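Local coordinates for protein beta-n-acetylhexosaminidase (Streptococcus pneumoniae, PDB 4AZH) that probably removes terminal beta-linked N-acetylglucosamine residues from glycans as a family 20 exo-acting glycoside hydrolase, and binds a lactone-oxime inhibitor, at residues A[12-17]-A[327-332]; A[280-285]-A[293-298]. One frame throughout, in Å; residues are numbered along the deposited sequence.

Interaction 1: residues A[12-17]-A[327-332]; sequences KVISID and LSIWAD. With LOG (N-acetylglucosaminono-1,5-lactone (Z)-oxime), chain E.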
loop_
_atom_site.group_PDB
_atom_site.type_symbol
_atom_site.label_atom_id
_atom_site.label_comp_id
_atom_site.label_asym_id
_atom_site.label_seq_id
_atom_site.Cartn_x
_atom_site.Cartn_y
_atom_site.Cartn_z
ATOM N N LYS A 12 9.723 5.214 1.396
ATOM C CA LYS A 12 8.884 6.393 1.114
ATOM C C LYS A 12 7.783 5.889 0.197
ATOM O O LYS A 12 8.077 5.428 -0.927
ATOM C CB LYS A 12 9.687 7.489 0.401
ATOM C CG LYS A 12 10.710 8.232 1.268
ATOM C CD LYS A 12 11.926 7.394 1.618
ATOM C CE LYS A 12 12.609 6.785 0.403
ATOM N NZ LYS A 12 13.997 6.575 0.880
ATOM N N VAL A 13 6.536 5.931 0.666
ATOM C CA VAL A 13 5.472 5.178 0.001
ATOM C C VAL A 13 4.300 6.055 -0.364
ATOM O O VAL A 13 3.887 6.898 0.426
ATOM C CB VAL A 13 4.944 4.006 0.867
ATOM C CG1 VAL A 13 3.999 3.123 0.057
ATOM C CG2 VAL A 13 6.091 3.183 1.469
ATOM N N ILE A 14 3.769 5.858 -1.566
ATOM C CA ILE A 14 2.517 6.472 -1.991
ATOM C C ILE A 14 1.462 5.369 -1.995
ATOM O O ILE A 14 1.673 4.318 -2.577
ATOM C CB ILE A 14 2.650 7.187 -3.378
ATOM C CG1 ILE A 14 1.294 7.659 -3.906
ATOM C CG2 ILE A 14 3.299 6.284 -4.436
ATOM C CD1 ILE A 14 0.636 8.786 -3.118
ATOM N N SER A 15 0.344 5.585 -1.303
ATOM C CA SER A 15 -0.718 4.587 -1.259
ATOM C C SER A 15 -1.876 4.956 -2.182
ATOM O O SER A 15 -2.343 6.088 -2.151
ATOM C CB SER A 15 -1.260 4.427 0.154
ATOM O OG SER A 15 -2.382 3.554 0.146
ATOM N N ILE A 16 -2.360 3.995 -2.963
ATOM C CA ILE A 16 -3.508 4.232 -3.846
ATOM C C ILE A 16 -4.655 3.279 -3.555
ATOM O O ILE A 16 -4.489 2.070 -3.633
ATOM C CB ILE A 16 -3.138 4.077 -5.341
ATOM C CG1 ILE A 16 -1.910 4.935 -5.707
ATOM C CG2 ILE A 16 -4.345 4.423 -6.219
ATOM C CD1 ILE A 16 -2.187 6.442 -5.670
ATOM N N ASP A 17 -5.820 3.845 -3.257
ATOM C CA ASP A 17 -7.006 3.067 -2.958
ATOM C C ASP A 17 -7.618 2.628 -4.269
ATOM O O ASP A 17 -8.531 3.289 -4.802
ATOM C CB ASP A 17 -7.989 3.912 -2.110
ATOM C CG ASP A 17 -9.317 3.210 -1.837
ATOM O OD1 ASP A 17 -9.481 1.981 -2.118
ATOM O OD2 ASP A 17 -10.221 3.929 -1.340
ATOM N N LEU A 327 2.281 8.199 2.386
ATOM C CA LEU A 327 1.243 9.168 2.063
ATOM C C LEU A 327 0.059 8.479 1.347
ATOM O O LEU A 327 0.272 7.670 0.432
ATOM C CB LEU A 327 1.849 10.202 1.162
ATOM C CG LEU A 327 0.983 11.443 0.985
ATOM C CD1 LEU A 327 1.829 12.706 1.070
ATOM C CD2 LEU A 327 0.197 11.335 -0.302
ATOM N N SER A 328 -1.180 8.787 1.731
ATOM C CA SER A 328 -2.304 7.954 1.273
ATOM C C SER A 328 -3.393 8.695 0.512
ATOM O O SER A 328 -3.892 9.743 0.966
ATOM C CB SER A 328 -2.903 7.181 2.448
ATOM O OG SER A 328 -1.863 6.544 3.197
ATOM N N ILE A 329 -3.749 8.151 -0.653
ATOM C CA ILE A 329 -4.856 8.675 -1.447
ATOM C C ILE A 329 -6.023 7.710 -1.341
ATOM O O ILE A 329 -5.882 6.525 -1.633
ATOM C CB ILE A 329 -4.499 8.841 -2.949
ATOM C CG1 ILE A 329 -3.142 9.546 -3.125
ATOM C CG2 ILE A 329 -5.636 9.555 -3.667
ATOM C CD1 ILE A 329 -3.035 10.916 -2.471
ATOM N N TRP A 330 -7.167 8.216 -0.908
ATOM C CA TRP A 330 -8.312 7.372 -0.672
ATOM C C TRP A 330 -9.436 7.773 -1.574
ATOM O O TRP A 330 -9.489 8.912 -2.029
ATOM C CB TRP A 330 -8.756 7.505 0.760
ATOM C CG TRP A 330 -7.712 7.076 1.752
ATOM C CD1 TRP A 330 -6.871 7.895 2.516
ATOM C CD2 TRP A 330 -7.374 5.697 2.155
ATOM N NE1 TRP A 330 -6.068 7.135 3.331
ATOM C CE2 TRP A 330 -6.314 5.812 3.156
ATOM C CE3 TRP A 330 -7.810 4.438 1.779
ATOM C CZ2 TRP A 330 -5.740 4.702 3.741
ATOM C CZ3 TRP A 330 -7.232 3.327 2.382
ATOM C CH2 TRP A 330 -6.210 3.456 3.339
ATOM N N ALA A 331 -10.370 6.855 -1.794
ATOM C CA ALA A 331 -11.478 7.087 -2.716
ATOM C C ALA A 331 -12.846 6.811 -2.080
ATOM O O ALA A 331 -13.667 6.072 -2.631
ATOM C CB ALA A 331 -11.268 6.259 -3.973
ATOM N N ASP A 332 -13.075 7.426 -0.915
ATOM C CA ASP A 332 -14.277 7.150 -0.065
ATOM C C ASP A 332 -15.571 7.334 -0.851
ATOM O O ASP A 332 -16.557 6.622 -0.628
ATOM C CB ASP A 332 -14.302 8.042 1.172
ATOM C CG ASP A 332 -13.134 7.766 2.114
ATOM O OD1 ASP A 332 -12.052 7.362 1.633
ATOM O OD2 ASP A 332 -13.312 7.946 3.348
HETATM C C2 LOG E . -9.980 4.338 6.393
HETATM C C3 LOG E . -9.887 4.405 4.870
HETATM C C4 LOG E . -10.509 5.709 4.420
HETATM C C5 LOG E . -9.677 6.842 5.008
HETATM C C6 LOG E . -10.132 8.187 4.404
HETATM C C7 LOG E . -7.628 3.847 7.023
HETATM C C8 LOG E . -6.616 2.785 7.445
HETATM N N2 LOG E . -8.925 3.428 6.902
HETATM O O1 LOG E . -9.677 6.730 8.938
HETATM O O3 LOG E . -10.532 3.229 4.219
HETATM O O4 LOG E . -10.435 5.818 3.022
HETATM O O5 LOG E . -9.831 6.846 6.389
HETATM O O6 LOG E . -11.388 8.572 4.909
HETATM C C1 LOG E . -9.844 5.615 7.027
HETATM O O7 LOG E . -7.259 5.012 6.868
HETATM N N1 LOG E . -9.804 5.549 8.318
HETATM O O HOH W 1 -4.580 4.866 0.295
#
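Asp-17 OD2 accepts the backbone N-H of Ala-331 at 3.0 Å, and with this bond a carboxylate takes over where the parallel ladder between 12-17 and 327-332 runs out. The donor approaches on the anti side, 24° out of the carboxylate plane. CG of Asp-17 stands anti to its backbone N (chi1 176°), which carries the acid across to the neighbouring strand; OD2 comes in at the edge of the Trp-330 indole, in its plane, the carboxylate turned 64° from the ring. One face of that indole lies against the sugar ring of the inhibitor, with C5 offset toward the rim. Over the centre of the opposite face sits a water, itself gripped by Ser-15 OG and by Ile-329 O, to which it donates. Two residues beyond Trp-330, Asp-332 accepts the inhibitor's O4 on OD1 and its O6 on OD2, each at 2.6 Å, one carboxylate oxygen to each hydroxyl. Behind these groups runs the ladder proper: Leu-327 N to Val-13 O, Ser-15 N to Leu-327 O (2.7 Å), Ile-329 N to Ser-15 O and a more bent Asp-17 N to Ile-329 O. On the sheet face opposite the serines, CD1 of Ile-14 meets CD2 of Leu-327 at 3.8 Å and also reaches CG1 of Ile-329. Further partners hold the polar ends: Arg-20, itself bonded to the inhibitor, forms a salt bridge with Asp-17 OD2, Gly-19 N bonds OD1, and His-44 ND1 holds Ser-15 OG. In the TIM barrel of this family the pair joins the first barrel strand to the last, closing the ring; strand 42-46 continues the sheet beyond 12-17, and helix 340-352 packs Leu-346, Met-347 and Phe-350 against the Ile-14, Leu-327 and Ile-329 face.

Interaction 2: residues A[280-285]-A[293-298]; sequences WYYILG and GFLKKA. With LOG (N-acetylglucosaminono-1,5-lactone (Z)-oxime), chain E.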
loop_
_atom_site.group_PDB
_atom_site.type_symbol
_atom_site.label_atom_id
_atom_site.label_comp_id
_atom_site.label_asym_id
_atom_site.label_seq_id
_atom_site.Cartn_x
_atom_site.Cartn_y
_atom_site.Cartn_z
ATOM N N TRP A 280 -1.646 13.278 6.241
ATOM C CA TRP A 280 -1.276 13.301 4.864
ATOM C C TRP A 280 -2.343 12.755 3.957
ATOM O O TRP A 280 -2.100 12.648 2.766
ATOM C CB TRP A 280 0.010 12.503 4.669
ATOM C CG TRP A 280 1.183 13.037 5.446
ATOM C CD1 TRP A 280 1.534 14.366 5.658
ATOM C CD2 TRP A 280 2.218 12.260 6.157
ATOM N NE1 TRP A 280 2.679 14.461 6.416
ATOM C CE2 TRP A 280 3.130 13.236 6.754
ATOM C CE3 TRP A 280 2.471 10.901 6.341
ATOM C CZ2 TRP A 280 4.230 12.849 7.500
ATOM C CZ3 TRP A 280 3.584 10.531 7.100
ATOM C CH2 TRP A 280 4.438 11.483 7.664
ATOM N N TYR A 281 -3.512 12.386 4.494
ATOM C CA TYR A 281 -4.575 11.737 3.710
ATOM C C TYR A 281 -5.221 12.737 2.709
ATOM O O TYR A 281 -5.541 13.878 3.059
ATOM C CB TYR A 281 -5.672 11.254 4.650
ATOM C CG TYR A 281 -5.470 9.911 5.295
ATOM C CD1 TYR A 281 -4.240 9.243 5.222
ATOM C CD2 TYR A 281 -6.496 9.325 6.023
ATOM C CE1 TYR A 281 -4.049 8.009 5.830
ATOM C CE2 TYR A 281 -6.328 8.087 6.620
ATOM C CZ TYR A 281 -5.101 7.421 6.523
ATOM O OH TYR A 281 -4.919 6.175 7.108
ATOM N N TYR A 282 -5.393 12.315 1.468
ATOM C CA TYR A 282 -6.285 13.019 0.576
ATOM C C TYR A 282 -7.362 12.050 0.075
ATOM O O TYR A 282 -7.072 10.937 -0.375
ATOM C CB TYR A 282 -5.523 13.653 -0.574
ATOM C CG TYR A 282 -6.419 14.210 -1.655
ATOM C CD1 TYR A 282 -7.448 15.117 -1.344
ATOM C CD2 TYR A 282 -6.243 13.848 -2.994
ATOM C CE1 TYR A 282 -8.273 15.632 -2.339
ATOM C CE2 TYR A 282 -7.063 14.366 -3.994
ATOM C CZ TYR A 282 -8.068 15.256 -3.664
ATOM O OH TYR A 282 -8.892 15.783 -4.644
ATOM N N ILE A 283 -8.614 12.470 0.217
ATOM C CA ILE A 283 -9.753 11.722 -0.267
ATOM C C ILE A 283 -10.180 12.411 -1.579
ATOM O O ILE A 283 -10.455 13.602 -1.590
ATOM C CB ILE A 283 -10.866 11.778 0.776
ATOM C CG1 ILE A 283 -10.426 11.022 2.045
ATOM C CG2 ILE A 283 -12.150 11.236 0.212
ATOM C CD1 ILE A 283 -11.221 11.422 3.275
ATOM N N LEU A 284 -10.193 11.658 -2.674
ATOM C CA LEU A 284 -10.486 12.195 -4.001
ATOM C C LEU A 284 -11.761 13.025 -3.943
ATOM O O LEU A 284 -12.815 12.545 -3.495
ATOM C CB LEU A 284 -10.628 11.063 -5.045
ATOM C CG LEU A 284 -9.455 10.122 -5.364
ATOM C CD1 LEU A 284 -9.842 9.115 -6.456
ATOM C CD2 LEU A 284 -8.180 10.869 -5.765
ATOM N N GLY A 285 -11.638 14.287 -4.350
ATOM C CA GLY A 285 -12.785 15.192 -4.429
ATOM C C GLY A 285 -13.149 15.952 -3.171
ATOM O O GLY A 285 -14.073 16.757 -3.204
ATOM N N GLY A 293 -9.578 15.278 5.055
ATOM C CA GLY A 293 -8.447 15.320 4.135
ATOM C C GLY A 293 -8.762 15.906 2.774
ATOM O O GLY A 293 -8.872 15.165 1.806
ATOM N N PHE A 294 -8.921 17.225 2.693
ATOM C CA PHE A 294 -8.988 17.857 1.409
ATOM C C PHE A 294 -7.559 18.090 1.006
ATOM O O PHE A 294 -6.660 17.957 1.847
ATOM C CB PHE A 294 -9.878 19.142 1.369
ATOM C CG PHE A 294 -9.613 20.136 2.480
ATOM C CD1 PHE A 294 -10.192 19.971 3.745
ATOM C CD2 PHE A 294 -8.798 21.254 2.263
ATOM C CE1 PHE A 294 -9.962 20.909 4.761
ATOM C CE2 PHE A 294 -8.555 22.182 3.291
ATOM C CZ PHE A 294 -9.144 22.016 4.526
ATOM N N LEU A 295 -7.361 18.406 -0.274
ATOM C CA LEU A 295 -6.022 18.445 -0.901
ATOM C C LEU A 295 -5.068 19.484 -0.291
ATOM O O LEU A 295 -3.901 19.177 -0.011
ATOM C CB LEU A 295 -6.130 18.644 -2.453
ATOM C CG LEU A 295 -4.782 18.724 -3.211
ATOM C CD1 LEU A 295 -3.991 17.433 -3.001
ATOM C CD2 LEU A 295 -4.925 19.046 -4.707
ATOM N N LYS A 296 -5.574 20.705 -0.097
ATOM C CA LYS A 296 -4.781 21.815 0.457
ATOM C C LYS A 296 -4.389 21.583 1.933
ATOM O O LYS A 296 -3.362 22.063 2.406
ATOM C CB LYS A 296 -5.494 23.165 0.222
ATOM C CG LYS A 296 -5.211 24.264 1.256
ATOM C CD LYS A 296 -5.922 25.609 0.960
ATOM C CE LYS A 296 -7.439 25.642 1.274
ATOM N NZ LYS A 296 -7.836 25.763 2.715
ATOM N N LYS A 297 -5.177 20.837 2.672
ATOM C CA LYS A 297 -4.714 20.497 4.006
ATOM C C LYS A 297 -3.626 19.411 3.925
ATOM O O LYS A 297 -2.623 19.444 4.656
ATOM C CB LYS A 297 -5.855 20.034 4.864
ATOM C CG LYS A 297 -5.371 19.352 6.131
ATOM C CD LYS A 297 -6.332 19.611 7.258
ATOM C CE LYS A 297 -7.308 18.462 7.389
ATOM N NZ LYS A 297 -8.602 18.945 7.972
ATOM N N ALA A 298 -3.820 18.460 3.017
ATOM C CA ALA A 298 -2.872 17.377 2.891
ATOM C C ALA A 298 -1.525 17.988 2.478
ATOM O O ALA A 298 -0.507 17.694 3.083
ATOM C CB ALA A 298 -3.368 16.323 1.918
HETATM C C2 LOG E . -9.980 4.338 6.393
HETATM C C3 LOG E . -9.887 4.405 4.870
HETATM C C4 LOG E . -10.509 5.709 4.420
HETATM C C5 LOG E . -9.677 6.842 5.008
HETATM C C6 LOG E . -10.132 8.187 4.404
HETATM C C7 LOG E . -7.628 3.847 7.023
HETATM C C8 LOG E . -6.616 2.785 7.445
HETATM N N2 LOG E . -8.925 3.428 6.902
HETATM O O1 LOG E . -9.677 6.730 8.938
HETATM O O3 LOG E . -10.532 3.229 4.219
HETATM O O4 LOG E . -10.435 5.818 3.022
HETATM O O5 LOG E . -9.831 6.846 6.389
HETATM O O6 LOG E . -11.388 8.572 4.909
HETATM C C1 LOG E . -9.844 5.615 7.027
HETATM O O7 LOG E . -7.259 5.012 6.868
HETATM N N1 LOG E . -9.804 5.549 8.318
#
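Ile-283 N donates to Gly-293 O at 3.1 Å, almost straight (172°) and in the carbonyl plane, pinning the turn into helix 295-304 to the short strand 282-283. The same oxygen also receives a CA-H contact from Tyr-282, while Gly-293 CA lies 3.4 Å from Tyr-281 O; the bare CA of Gly-293 lets the two backbones come this close. Tyr-282 supplies the main side-chain surface. With chi1 at 171° its ring extends away from its own backbone N and comes beside the first helical turn, where CB of Leu-295 sits over one face in a CH-pi contact, 4.1 Å from the centroid. Leu-284 N lies above the opposite face, and Gly-293 O meets the edge near CD1. The phenol oxygen accepts Gly-285 N at 3.1 Å and has a further partner in Glu-342 of helix 340-352, so it is held by two partners. CB of Ala-298 packs on the carbonyl of Tyr-281, 3.5 Å from its O. On the pocket side, Tyr-281 OH donates to the acetamido oxygen O7 of the inhibitor at 2.6 Å, and CD1 of Ile-283 touches O6. In family 20 enzymes the acetamido carbonyl is the nucleophile, and a tyrosine donating to it is consistent with orienting that oxygen for substrate-assisted catalysis.

Interaction 1 closes the barrel and interaction 2 is nested within the chain loop it spans, their centres about 10 Å apart. Strand 282-283 lies beside strand 322-330, and probable backbone hydrogen bonds tie them through both polar atoms of one residue: Trp-330 N to Tyr-282 O (2.8 Å) and Trp-330 O to Leu-284 N (2.9 Å). The backbone of the tryptophan that faces the inhibitor is thus tied to segment 280-285, which carries Tyr-281 and Ile-283, and the Trp-330 and Tyr-281 rings meet edge-to-face, Trp-330 NE1 being 3.3 Å from Tyr-281 CE1. Both contacts grip one sugar: hydrogen bonds to O4 and O6 come from 327-332 and one to O7 from 280-285, while Ile-283 also packs near O6.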